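Local coordinates for protein FKBP-type peptidyl-prolyl cis-trans isomerase FkpA (Escherichia coli, PDB 1Q6I) that catalyses the cis-trans isomerisation of peptidyl-proline bonds and acts as a folding chaperone in the bacterial periplasm, at residues E43-K48 / S86-K91; V144-T149 / E164-R169; K189-I194 / V215-L220. All coordinates share one frame; numbering follows the deposited sequence.

Contact 1. Residues E43-K48 / S86-K91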
loop_
_atom_site.group_PDB
_atom_site.type_symbol
_atom_site.label_atom_id
_atom_site.label_comp_id
_atom_site.label_asym_id
_atom_site.label_seq_id
_atom_site.Cartn_x
_atom_site.Cartn_y
_atom_site.Cartn_z
ATOM N N GLU A 43 -5.373 -8.838 -17.287
ATOM C CA GLU A 43 -6.045 -9.393 -18.443
ATOM C C GLU A 43 -7.159 -8.479 -18.979
ATOM O O GLU A 43 -7.298 -8.371 -20.189
ATOM C CB GLU A 43 -6.579 -10.789 -18.155
ATOM C CG GLU A 43 -7.207 -11.473 -19.364
ATOM C CD GLU A 43 -7.978 -12.727 -18.984
ATOM O OE1 GLU A 43 -7.895 -13.132 -17.800
ATOM O OE2 GLU A 43 -8.676 -13.309 -19.856
ATOM N N LYS A 44 -7.919 -7.805 -18.115
ATOM C CA LYS A 44 -8.983 -6.938 -18.603
ATOM C C LYS A 44 -8.389 -5.882 -19.511
ATOM O O LYS A 44 -9.073 -5.328 -20.338
ATOM C CB LYS A 44 -9.764 -6.256 -17.466
ATOM C CG LYS A 44 -10.735 -7.157 -16.713
ATOM C CD LYS A 44 -10.982 -6.586 -15.313
ATOM C CE LYS A 44 -12.144 -7.243 -14.590
ATOM N NZ LYS A 44 -12.420 -6.568 -13.283
ATOM N N LEU A 45 -7.093 -5.630 -19.375
ATOM C CA LEU A 45 -6.452 -4.635 -20.200
ATOM C C LEU A 45 -5.692 -5.234 -21.371
ATOM O O LEU A 45 -4.872 -4.561 -21.979
ATOM C CB LEU A 45 -5.525 -3.805 -19.338
ATOM C CG LEU A 45 -6.208 -3.160 -18.140
ATOM C CD1 LEU A 45 -5.165 -2.833 -17.078
ATOM C CD2 LEU A 45 -6.933 -1.919 -18.600
ATOM N N GLY A 46 -5.964 -6.482 -21.717
ATOM C CA GLY A 46 -5.230 -7.119 -22.803
ATOM C C GLY A 46 -3.830 -7.654 -22.453
ATOM O O GLY A 46 -3.142 -8.182 -23.322
ATOM N N ILE A 47 -3.416 -7.556 -21.187
ATOM C CA ILE A 47 -2.075 -7.993 -20.759
ATOM C C ILE A 47 -2.149 -9.379 -20.134
ATOM O O ILE A 47 -2.788 -9.589 -19.096
ATOM C CB ILE A 47 -1.489 -7.014 -19.762
ATOM C CG1 ILE A 47 -1.303 -5.642 -20.409
ATOM C CG2 ILE A 47 -0.136 -7.513 -19.268
ATOM C CD1 ILE A 47 -0.953 -4.525 -19.422
ATOM N N LYS A 48 -1.497 -10.336 -20.763
ATOM C CA LYS A 48 -1.628 -11.703 -20.304
ATOM C C LYS A 48 -0.211 -12.221 -20.103
ATOM O O LYS A 48 0.478 -12.602 -21.053
ATOM C CB LYS A 48 -2.496 -12.525 -21.280
ATOM C CG LYS A 48 -3.885 -11.906 -21.469
ATOM C CD LYS A 48 -4.717 -12.488 -22.624
ATOM C CE LYS A 48 -5.941 -13.282 -22.182
ATOM N NZ LYS A 48 -7.106 -13.029 -23.118
ATOM N N SER A 86 -0.470 2.676 -18.711
ATOM C CA SER A 86 -0.674 3.202 -20.059
ATOM C C SER A 86 -1.783 2.418 -20.762
ATOM O O SER A 86 -2.598 2.975 -21.491
ATOM C CB SER A 86 0.644 3.151 -20.858
ATOM O OG SER A 86 0.381 3.244 -22.251
ATOM N N SER A 87 -1.832 1.128 -20.498
ATOM C CA SER A 87 -2.818 0.270 -21.100
ATOM C C SER A 87 -4.154 0.506 -20.437
ATOM O O SER A 87 -5.183 0.364 -21.066
ATOM C CB SER A 87 -2.397 -1.200 -20.988
ATOM O OG SER A 87 -1.157 -1.436 -21.649
ATOM N N ALA A 88 -4.132 0.859 -19.165
ATOM C CA ALA A 88 -5.346 1.218 -18.469
ATOM C C ALA A 88 -5.920 2.442 -19.143
ATOM O O ALA A 88 -7.111 2.484 -19.392
ATOM C CB ALA A 88 -5.066 1.537 -17.004
ATOM N N GLN A 89 -5.088 3.453 -19.413
ATOM C CA GLN A 89 -5.616 4.650 -20.044
ATOM C C GLN A 89 -6.164 4.347 -21.452
ATOM O O GLN A 89 -7.202 4.884 -21.840
ATOM C CB GLN A 89 -4.581 5.775 -20.087
ATOM C CG GLN A 89 -5.042 6.974 -20.862
ATOM C CD GLN A 89 -6.304 7.554 -20.292
ATOM O OE1 GLN A 89 -6.683 7.192 -19.190
ATOM N NE2 GLN A 89 -6.963 8.454 -21.039
ATOM N N ALA A 90 -5.487 3.474 -22.202
ATOM C CA ALA A 90 -5.899 3.195 -23.576
ATOM C C ALA A 90 -7.264 2.567 -23.573
ATOM O O ALA A 90 -8.103 2.847 -24.420
ATOM C CB ALA A 90 -4.923 2.283 -24.287
ATOM N N LYS A 91 -7.479 1.716 -22.599
ATOM C CA LYS A 91 -8.741 1.038 -22.505
ATOM C C LYS A 91 -9.880 2.003 -22.111
ATOM O O LYS A 91 -10.945 1.926 -22.682
ATOM C CB LYS A 91 -8.617 -0.135 -21.565
ATOM C CG LYS A 91 -9.852 -0.977 -21.516
ATOM C CD LYS A 91 -10.505 -0.789 -20.184
ATOM C CE LYS A 91 -11.086 -2.092 -19.674
ATOM N NZ LYS A 91 -11.736 -1.860 -18.374
#
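Leu45 lays its CD2 methyl over the backbone of the helix turn Ser87-Lys91, 3.5 Å from Ala88 CA and 3.8 Å from Ser87 O. The same methyl reaches the CB of Lys91 at 3.8 Å and stands 4.2 Å from the CB of Ala88, so a single branch of the leucine serves three residues of one helix face. Lys91 sets its CG anti to the backbone N (chi1 -174°) and then bends at the next two torsions; the bent aliphatic chain passes alongside the leucine, and its CE lies 3.9 Å from Lys44 O. That is a van der Waals approach, and the ammonium group beyond it has a long, weak ion pair with Asp95.

Ile47 reaches the same helix beside Leu45, with CD1 3.8 Å from Ser87 OG. This hydroxyl is already hydrogen-bonded to Arg83 O, one turn back in its own helix, and meets the isoleucine as mere packing surface.

Both Leu45 and Ile47 point at helix 70-111 where helix 19-44 ends. Gly46, at positive phi, is the C-prime residue of a Schellman motif, its N bonded to Glu43 O while Ile47 N returns to Gln42 O. Helix 19-44 thus stops against the long helix 70-111, where Leu45 also touches Val84 and Ile47 also touches Phe80, and the chain leads on toward helix 51-62.

Contact 2. Residues V144-T149 / E164-R169. With FK5 (8-deethyl-8-[but-3-enyl]-ascomycin), chain C.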
loop_
_atom_site.group_PDB
_atom_site.type_symbol
_atom_site.label_atom_id
_atom_site.label_comp_id
_atom_site.label_asym_id
_atom_site.label_seq_id
_atom_site.Cartn_x
_atom_site.Cartn_y
_atom_site.Cartn_z
ATOM N N VAL A 144 -37.893 12.874 -4.934
ATOM C CA VAL A 144 -38.180 11.923 -6.003
ATOM C C VAL A 144 -37.903 10.474 -5.688
ATOM O O VAL A 144 -37.052 10.167 -4.851
ATOM C CB VAL A 144 -37.247 12.206 -7.218
ATOM C CG1 VAL A 144 -37.434 13.618 -7.728
ATOM C CG2 VAL A 144 -35.749 12.001 -6.846
ATOM N N ASN A 145 -38.628 9.569 -6.344
ATOM C CA ASN A 145 -38.181 8.200 -6.404
ATOM C C ASN A 145 -37.591 8.047 -7.811
ATOM O O ASN A 145 -38.025 8.687 -8.760
ATOM C CB ASN A 145 -39.288 7.188 -6.170
ATOM C CG ASN A 145 -39.706 7.113 -4.715
ATOM O OD1 ASN A 145 -38.884 6.863 -3.801
ATOM N ND2 ASN A 145 -40.988 7.315 -4.489
ATOM N N TYR A 146 -36.580 7.214 -7.952
ATOM C CA TYR A 146 -36.000 7.002 -9.284
ATOM C C TYR A 146 -35.299 5.658 -9.411
ATOM O O TYR A 146 -34.949 4.987 -8.452
ATOM C CB TYR A 146 -35.029 8.133 -9.660
ATOM C CG TYR A 146 -33.791 8.116 -8.836
ATOM C CD1 TYR A 146 -33.779 8.731 -7.612
ATOM C CD2 TYR A 146 -32.644 7.419 -9.242
ATOM C CE1 TYR A 146 -32.686 8.703 -6.800
ATOM C CE2 TYR A 146 -31.522 7.380 -8.421
ATOM C CZ TYR A 146 -31.555 8.032 -7.185
ATOM O OH TYR A 146 -30.485 8.024 -6.285
ATOM N N LYS A 147 -35.067 5.292 -10.643
ATOM C CA LYS A 147 -34.368 4.103 -10.964
ATOM C C LYS A 147 -33.481 4.547 -12.073
ATOM O O LYS A 147 -33.968 5.212 -13.002
ATOM C CB LYS A 147 -35.372 3.103 -11.458
ATOM C CG LYS A 147 -34.812 1.837 -11.926
ATOM C CD LYS A 147 -35.931 0.787 -12.025
ATOM C CE LYS A 147 -36.626 0.829 -13.367
ATOM N NZ LYS A 147 -37.123 -0.541 -13.689
ATOM N N GLY A 148 -32.192 4.218 -11.971
ATOM C CA GLY A 148 -31.231 4.508 -13.023
ATOM C C GLY A 148 -30.595 3.238 -13.613
ATOM O O GLY A 148 -30.239 2.315 -12.874
ATOM N N THR A 149 -30.498 3.190 -14.953
ATOM C CA THR A 149 -29.932 2.068 -15.673
ATOM C C THR A 149 -29.045 2.554 -16.812
ATOM O O THR A 149 -29.234 3.647 -17.353
ATOM C CB THR A 149 -31.011 1.172 -16.299
ATOM O OG1 THR A 149 -31.751 1.910 -17.278
ATOM C CG2 THR A 149 -32.074 0.716 -15.287
ATOM N N GLU A 164 -37.108 4.828 0.692
ATOM C CA GLU A 164 -37.400 6.229 0.904
ATOM C C GLU A 164 -37.025 7.045 -0.303
ATOM O O GLU A 164 -36.123 6.712 -1.048
ATOM C CB GLU A 164 -36.704 6.747 2.158
ATOM C CG GLU A 164 -35.210 6.934 1.994
ATOM C CD GLU A 164 -34.566 7.523 3.227
ATOM O OE1 GLU A 164 -35.263 7.709 4.236
ATOM O OE2 GLU A 164 -33.356 7.792 3.188
ATOM N N PRO A 165 -37.779 8.090 -0.549
ATOM C CA PRO A 165 -37.456 8.967 -1.662
ATOM C C PRO A 165 -36.196 9.757 -1.335
ATOM O O PRO A 165 -35.737 9.729 -0.223
ATOM C CB PRO A 165 -38.657 9.881 -1.725
ATOM C CG PRO A 165 -39.164 9.911 -0.318
ATOM C CD PRO A 165 -39.012 8.500 0.144
ATOM N N LEU A 166 -35.649 10.423 -2.328
ATOM C CA LEU A 166 -34.471 11.231 -2.180
ATOM C C LEU A 166 -34.838 12.692 -2.354
ATOM O O LEU A 166 -35.574 13.060 -3.242
ATOM C CB LEU A 166 -33.486 10.859 -3.280
ATOM C CG LEU A 166 -32.245 11.742 -3.378
ATOM C CD1 LEU A 166 -31.270 11.297 -2.312
ATOM C CD2 LEU A 166 -31.627 11.646 -4.786
ATOM N N SER A 167 -34.218 13.519 -1.555
ATOM C CA SER A 167 -34.430 14.937 -1.551
ATOM C C SER A 167 -33.157 15.564 -2.047
ATOM O O SER A 167 -32.109 15.114 -1.646
ATOM C CB SER A 167 -34.562 15.385 -0.082
ATOM O OG SER A 167 -35.666 16.200 0.158
ATOM N N PHE A 168 -33.226 16.614 -2.863
ATOM C CA PHE A 168 -32.051 17.398 -3.192
ATOM C C PHE A 168 -32.418 18.750 -3.822
ATOM O O PHE A 168 -33.548 18.965 -4.306
ATOM C CB PHE A 168 -31.169 16.620 -4.156
ATOM C CG PHE A 168 -31.863 16.235 -5.408
ATOM C CD1 PHE A 168 -32.082 17.167 -6.396
ATOM C CD2 PHE A 168 -32.299 14.933 -5.597
ATOM C CE1 PHE A 168 -32.730 16.807 -7.561
ATOM C CE2 PHE A 168 -32.937 14.575 -6.737
ATOM C CZ PHE A 168 -33.167 15.521 -7.733
ATOM N N ARG A 169 -31.455 19.648 -3.867
ATOM C CA ARG A 169 -31.655 20.909 -4.560
ATOM C C ARG A 169 -31.551 20.667 -6.076
ATOM O O ARG A 169 -30.647 19.963 -6.559
ATOM C CB ARG A 169 -30.663 21.980 -4.064
ATOM C CG ARG A 169 -30.898 22.365 -2.578
ATOM C CD ARG A 169 -30.036 23.534 -2.097
ATOM N NE ARG A 169 -28.604 23.263 -2.204
ATOM C CZ ARG A 169 -27.860 22.784 -1.218
ATOM N NH1 ARG A 169 -28.406 22.520 -0.039
ATOM N NH2 ARG A 169 -26.568 22.578 -1.401
HETATM C C1 FK5 C . -27.066 13.219 -9.231
HETATM C C2 FK5 C . -27.923 12.184 -9.920
HETATM C C3 FK5 C . -29.324 12.412 -10.442
HETATM C C4 FK5 C . -30.162 12.537 -9.198
HETATM C C5 FK5 C . -30.183 11.214 -8.417
HETATM C C6 FK5 C . -28.784 10.632 -8.172
HETATM C C8 FK5 C . -27.206 9.900 -9.908
HETATM C C9 FK5 C . -27.184 8.631 -9.398
HETATM C C10 FK5 C . -26.051 8.183 -8.515
HETATM C C11 FK5 C . -24.634 8.505 -9.010
HETATM C C12 FK5 C . -23.584 8.232 -7.925
HETATM C C13 FK5 C . -23.999 8.805 -6.580
HETATM C C14 FK5 C . -25.407 8.376 -6.245
HETATM C C15 FK5 C . -25.913 8.935 -4.915
HETATM C C16 FK5 C . -25.756 7.953 -3.775
HETATM C C17 FK5 C . -24.640 8.253 -2.782
HETATM C C18 FK5 C . -24.073 9.681 -2.886
HETATM C C19 FK5 C . -24.608 10.655 -1.841
HETATM C C20 FK5 C . -23.774 11.808 -1.477
HETATM C C21 FK5 C . -24.374 13.167 -1.270
HETATM C C22 FK5 C . -24.483 13.957 -2.556
HETATM C C23 FK5 C . -25.671 13.786 -3.459
HETATM C C24 FK5 C . -25.482 14.527 -4.787
HETATM C C25 FK5 C . -26.224 13.688 -5.806
HETATM C C26 FK5 C . -26.043 13.979 -7.295
HETATM C C27 FK5 C . -24.599 14.115 -7.507
HETATM C C28 FK5 C . -24.121 15.443 -7.814
HETATM C C29 FK5 C . -22.729 15.690 -8.254
HETATM C C30 FK5 C . -22.690 15.883 -9.763
HETATM C C31 FK5 C . -21.302 16.336 -10.222
HETATM C C32 FK5 C . -20.953 17.587 -9.461
HETATM C C33 FK5 C . -20.907 17.313 -7.970
HETATM C C34 FK5 C . -22.302 16.948 -7.527
HETATM C C35 FK5 C . -24.274 7.732 -10.259
HETATM C C36 FK5 C . -23.584 7.170 -2.990
HETATM C C37 FK5 C . -25.951 10.504 -1.190
HETATM C C38 FK5 C . -23.530 13.878 -0.213
HETATM C C39 FK5 C . -24.417 14.288 0.944
HETATM C C40 FK5 C . -23.957 14.087 2.324
HETATM C C41 FK5 C . -27.685 13.897 -5.498
HETATM C C42 FK5 C . -23.724 12.904 -7.413
HETATM C C43 FK5 C . -21.800 8.655 -5.654
HETATM C C44 FK5 C . -28.025 9.366 -3.882
HETATM C C45 FK5 C . -20.667 15.731 -12.451
HETATM N N7 FK5 C . -27.928 10.849 -9.365
HETATM O O1 FK5 C . -26.578 12.918 -8.121
HETATM O O2 FK5 C . -26.905 14.506 -9.757
HETATM O O3 FK5 C . -26.424 10.167 -11.008
HETATM O O4 FK5 C . -28.229 7.742 -9.661
HETATM O O5 FK5 C . -26.232 8.869 -7.283
HETATM O O6 FK5 C . -26.245 6.746 -8.451
HETATM O O7 FK5 C . -23.177 8.362 -5.531
HETATM O O8 FK5 C . -27.281 9.198 -5.065
HETATM O O9 FK5 C . -23.532 14.886 -2.973
HETATM O O10 FK5 C . -26.056 15.806 -4.762
HETATM O O11 FK5 C . -21.303 16.656 -11.594
HETATM O O12 FK5 C . -19.726 18.101 -9.884
#
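Leu166 and Val144 face each other as an antiparallel hydrogen-bonded pair, joined by two nearly straight backbone bonds: Val144 N to Leu166 O at 2.9 Å and Leu166 N to Val144 O, also 2.9 Å. Their side chains rise on the same face of the sheet, the one that carries the bound FK5. Here Leu166 CD2 lies 3.7 Å from Tyr146 CE1 and 3.9 Å from FK5 C5, so the leucine methyl fills the corner between tyrosine ring and drug. Tyr146 offers one ring face to FK5, whose C5 sits 3.7 Å above the plane, offset toward the rim.

Val144 CG2 also reaches Phe168 CE2 at 3.8 Å, the two side chains crossing at about a right angle. Just before the pair, Pro165 leads into the strand, and Asn145 OD1 approaches Pro165 CA at 3.3 Å.

With CG between the backbone N and the carbonyl carbon (chi1 69°), the Tyr146 ring reaches Leu166 and FK5. Its hydroxyl is hydrogen-bonded to Asp157 and Arg162, and Trp177 meets the ring edge-to-face; together these hold the first-shell ring in place. Asp157 also bonds FK5 directly, as do Tyr200 OH and Ile174 N.

The short strand 166-169 runs steeply across strand 141-150, at 104° between these segments. Strand 141-150 in turn pairs with strand 155-158 through Gly148 and with strand 214-223 through Asn145 and Lys147.

Contact 3. Residues K189-I194 / V215-L220. With FK5 (8-deethyl-8-[but-3-enyl]-ascomycin), chain C.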
loop_
_atom_site.group_PDB
_atom_site.type_symbol
_atom_site.label_atom_id
_atom_site.label_comp_id
_atom_site.label_asym_id
_atom_site.label_seq_id
_atom_site.Cartn_x
_atom_site.Cartn_y
_atom_site.Cartn_z
ATOM N N LYS A 189 -44.390 11.984 -13.632
ATOM C CA LYS A 189 -43.403 10.977 -13.892
ATOM C C LYS A 189 -42.770 11.287 -15.245
ATOM O O LYS A 189 -43.430 11.782 -16.145
ATOM C CB LYS A 189 -44.065 9.603 -13.893
ATOM C CG LYS A 189 -44.849 9.342 -12.629
ATOM C CD LYS A 189 -45.694 8.051 -12.639
ATOM C CE LYS A 189 -46.315 7.810 -11.241
ATOM N NZ LYS A 189 -46.626 9.068 -10.445
ATOM N N ILE A 190 -41.482 11.022 -15.372
ATOM C CA ILE A 190 -40.804 11.280 -16.598
ATOM C C ILE A 190 -39.629 10.342 -16.740
ATOM O O ILE A 190 -39.030 9.922 -15.776
ATOM C CB ILE A 190 -40.348 12.751 -16.650
ATOM C CG1 ILE A 190 -39.760 13.076 -18.013
ATOM C CG2 ILE A 190 -39.325 13.085 -15.541
ATOM C CD1 ILE A 190 -39.523 14.554 -18.234
ATOM N N LYS A 191 -39.354 9.975 -17.972
ATOM C CA LYS A 191 -38.218 9.133 -18.281
ATOM C C LYS A 191 -37.183 10.054 -18.884
ATOM O O LYS A 191 -37.462 10.788 -19.821
ATOM C CB LYS A 191 -38.618 8.028 -19.239
ATOM C CG LYS A 191 -37.460 7.173 -19.792
ATOM C CD LYS A 191 -38.005 5.864 -20.419
ATOM C CE LYS A 191 -36.980 5.113 -21.251
ATOM N NZ LYS A 191 -37.544 3.795 -21.637
ATOM N N LEU A 192 -35.985 10.030 -18.331
ATOM C CA LEU A 192 -34.928 10.882 -18.817
ATOM C C LEU A 192 -33.854 10.005 -19.431
ATOM O O LEU A 192 -33.427 9.046 -18.829
ATOM C CB LEU A 192 -34.337 11.714 -17.673
ATOM C CG LEU A 192 -35.221 12.656 -16.828
ATOM C CD1 LEU A 192 -34.339 13.463 -15.858
ATOM C CD2 LEU A 192 -35.997 13.641 -17.662
ATOM N N VAL A 193 -33.444 10.349 -20.642
ATOM C CA VAL A 193 -32.390 9.655 -21.360
ATOM C C VAL A 193 -31.311 10.704 -21.588
ATOM O O VAL A 193 -31.428 11.574 -22.456
ATOM C CB VAL A 193 -32.933 9.048 -22.625
ATOM C CG1 VAL A 193 -31.827 8.552 -23.551
ATOM C CG2 VAL A 193 -33.839 7.925 -22.227
ATOM N N ILE A 194 -30.276 10.612 -20.752
ATOM C CA ILE A 194 -29.301 11.680 -20.606
ATOM C C ILE A 194 -27.969 11.365 -21.232
ATOM O O ILE A 194 -27.320 10.387 -20.871
ATOM C CB ILE A 194 -29.121 12.002 -19.103
ATOM C CG1 ILE A 194 -30.476 12.205 -18.403
ATOM C CG2 ILE A 194 -28.253 13.239 -18.899
ATOM C CD1 ILE A 194 -30.374 12.412 -16.821
ATOM N N VAL A 215 -30.226 6.294 -18.396
ATOM C CA VAL A 215 -31.660 6.205 -18.503
ATOM C C VAL A 215 -32.256 6.291 -17.084
ATOM O O VAL A 215 -32.044 5.410 -16.249
ATOM C CB VAL A 215 -32.053 4.833 -19.106
ATOM C CG1 VAL A 215 -33.577 4.625 -19.179
ATOM C CG2 VAL A 215 -31.438 4.633 -20.483
ATOM N N PHE A 216 -33.016 7.334 -16.789
ATOM C CA PHE A 216 -33.645 7.406 -15.480
ATOM C C PHE A 216 -35.176 7.369 -15.581
ATOM O O PHE A 216 -35.776 8.111 -16.384
ATOM C CB PHE A 216 -33.251 8.713 -14.820
ATOM C CG PHE A 216 -31.857 8.733 -14.280
ATOM C CD1 PHE A 216 -31.581 8.197 -13.049
ATOM C CD2 PHE A 216 -30.842 9.322 -14.984
ATOM C CE1 PHE A 216 -30.327 8.221 -12.548
ATOM C CE2 PHE A 216 -29.596 9.343 -14.491
ATOM C CZ PHE A 216 -29.331 8.804 -13.265
ATOM N N ASP A 217 -35.806 6.522 -14.785
ATOM C CA ASP A 217 -37.266 6.602 -14.589
ATOM C C ASP A 217 -37.540 7.294 -13.252
ATOM O O ASP A 217 -37.246 6.731 -12.209
ATOM C CB ASP A 217 -37.894 5.231 -14.565
ATOM C CG ASP A 217 -37.668 4.494 -15.831
ATOM O OD1 ASP A 217 -38.025 5.056 -16.909
ATOM O OD2 ASP A 217 -37.131 3.364 -15.854
ATOM N N VAL A 218 -38.086 8.511 -13.330
ATOM C CA VAL A 218 -38.313 9.373 -12.218
ATOM C C VAL A 218 -39.781 9.639 -11.881
ATOM O O VAL A 218 -40.602 9.911 -12.780
ATOM C CB VAL A 218 -37.697 10.722 -12.533
ATOM C CG1 VAL A 218 -37.633 11.585 -11.305
ATOM C CG2 VAL A 218 -36.335 10.560 -13.064
ATOM N N GLU A 219 -40.105 9.600 -10.590
ATOM C CA GLU A 219 -41.393 10.085 -10.110
ATOM C C GLU A 219 -41.139 11.313 -9.219
ATOM O O GLU A 219 -40.349 11.242 -8.282
ATOM C CB GLU A 219 -42.161 9.014 -9.337
ATOM C CG GLU A 219 -42.481 7.787 -10.160
ATOM C CD GLU A 219 -43.270 6.738 -9.414
ATOM O OE1 GLU A 219 -43.363 6.783 -8.133
ATOM O OE2 GLU A 219 -43.782 5.839 -10.139
ATOM N N LEU A 220 -41.783 12.447 -9.540
ATOM C CA LEU A 220 -41.655 13.678 -8.740
ATOM C C LEU A 220 -42.755 13.809 -7.692
ATOM O O LEU A 220 -43.934 14.035 -8.023
ATOM C CB LEU A 220 -41.645 14.901 -9.643
ATOM C CG LEU A 220 -41.587 16.312 -9.095
ATOM C CD1 LEU A 220 -40.330 16.534 -8.275
ATOM C CD2 LEU A 220 -41.618 17.228 -10.278
HETATM C C1 FK5 C . -27.066 13.219 -9.231
HETATM C C2 FK5 C . -27.923 12.184 -9.920
HETATM C C3 FK5 C . -29.324 12.412 -10.442
HETATM C C4 FK5 C . -30.162 12.537 -9.198
HETATM C C5 FK5 C . -30.183 11.214 -8.417
HETATM C C6 FK5 C . -28.784 10.632 -8.172
HETATM C C8 FK5 C . -27.206 9.900 -9.908
HETATM C C9 FK5 C . -27.184 8.631 -9.398
HETATM C C10 FK5 C . -26.051 8.183 -8.515
HETATM C C11 FK5 C . -24.634 8.505 -9.010
HETATM C C12 FK5 C . -23.584 8.232 -7.925
HETATM C C13 FK5 C . -23.999 8.805 -6.580
HETATM C C14 FK5 C . -25.407 8.376 -6.245
HETATM C C15 FK5 C . -25.913 8.935 -4.915
HETATM C C16 FK5 C . -25.756 7.953 -3.775
HETATM C C17 FK5 C . -24.640 8.253 -2.782
HETATM C C18 FK5 C . -24.073 9.681 -2.886
HETATM C C19 FK5 C . -24.608 10.655 -1.841
HETATM C C20 FK5 C . -23.774 11.808 -1.477
HETATM C C21 FK5 C . -24.374 13.167 -1.270
HETATM C C22 FK5 C . -24.483 13.957 -2.556
HETATM C C23 FK5 C . -25.671 13.786 -3.459
HETATM C C24 FK5 C . -25.482 14.527 -4.787
HETATM C C25 FK5 C . -26.224 13.688 -5.806
HETATM C C26 FK5 C . -26.043 13.979 -7.295
HETATM C C27 FK5 C . -24.599 14.115 -7.507
HETATM C C28 FK5 C . -24.121 15.443 -7.814
HETATM C C29 FK5 C . -22.729 15.690 -8.254
HETATM C C30 FK5 C . -22.690 15.883 -9.763
HETATM C C31 FK5 C . -21.302 16.336 -10.222
HETATM C C32 FK5 C . -20.953 17.587 -9.461
HETATM C C33 FK5 C . -20.907 17.313 -7.970
HETATM C C34 FK5 C . -22.302 16.948 -7.527
HETATM C C35 FK5 C . -24.274 7.732 -10.259
HETATM C C36 FK5 C . -23.584 7.170 -2.990
HETATM C C37 FK5 C . -25.951 10.504 -1.190
HETATM C C38 FK5 C . -23.530 13.878 -0.213
HETATM C C39 FK5 C . -24.417 14.288 0.944
HETATM C C40 FK5 C . -23.957 14.087 2.324
HETATM C C41 FK5 C . -27.685 13.897 -5.498
HETATM C C42 FK5 C . -23.724 12.904 -7.413
HETATM C C43 FK5 C . -21.800 8.655 -5.654
HETATM C C44 FK5 C . -28.025 9.366 -3.882
HETATM C C45 FK5 C . -20.667 15.731 -12.451
HETATM N N7 FK5 C . -27.928 10.849 -9.365
HETATM O O1 FK5 C . -26.578 12.918 -8.121
HETATM O O2 FK5 C . -26.905 14.506 -9.757
HETATM O O3 FK5 C . -26.424 10.167 -11.008
HETATM O O4 FK5 C . -28.229 7.742 -9.661
HETATM O O5 FK5 C . -26.232 8.869 -7.283
HETATM O O6 FK5 C . -26.245 6.746 -8.451
HETATM O O7 FK5 C . -23.177 8.362 -5.531
HETATM O O8 FK5 C . -27.281 9.198 -5.065
HETATM O O9 FK5 C . -23.532 14.886 -2.973
HETATM O O10 FK5 C . -26.056 15.806 -4.762
HETATM O O11 FK5 C . -21.303 16.656 -11.594
HETATM O O12 FK5 C . -19.726 18.101 -9.884
#
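Ile190 and Val218 exchange both backbone bonds at 3.0 Å, Ile190 N to Val218 O and Val218 N to Ile190 O. Leu192 and Phe216 repeat the pattern with tighter bonds: Leu192 N to Phe216 O and Phe216 N to Leu192 O are each 2.7 Å, both donors lying in the carbonyl plane. Three of these acceptors also take a CA-H...O contact, from Lys189 CA to Val218 O, Lys191 CA to Phe216 O and Val215 CA to Leu192 O. The alternate residues of strand 189-194 bond to the strand on its other side, 124-127, Lys191 with Gln126 and Val193 with Val124.

Lys189 and Glu219 run side by side on one face, Lys189 CE 3.4 Å from Glu219 OE2. The ammonium stops 4.3 Å from that oxygen, short of a salt bridge, and makes a weak hydrogen bond to Gly187 O and a long, weak ion pair with Glu129. A methionine in place of Lys189 would probably leave the Glu219 carboxylate without its nearby positive charge.

On the face that carries Ile190, Leu192, Phe216 and Val218, Ile194 CD1 packs 3.6 Å from Phe216 CD2. The Phe216 ring turns its edge to FK5, with O4 in its plane 3.6 Å from CE1. Such central strands of a curved antiparallel sheet, packed against a short helix (175-180, with Trp177) over an aromatic-lined pocket, are the hallmark of the FKBP fold.

Overall arrangement
Contact 1 comes first along the chain and lies apart, in the amino-terminal helical region, where helix 19-44 ends against helix 70-111. Contacts 2 and 3 follow, across the chain's centre, their centres each about 35 Å from that of contact 1. Those two are neighbours, 10 Å between centres, in one antiparallel sheet: strand 141-150 of contact 2 pairs with strand 214-223 of contact 3, through a backbone hydrogen bond from Asp217 N to Lys147 O, 2.9 Å. Both touch FK5, so they form parts of the wall of one pocket. Helix 70-111 connects the two regions, carrying one side of contact 1 near its middle and touching the strands of contact 3.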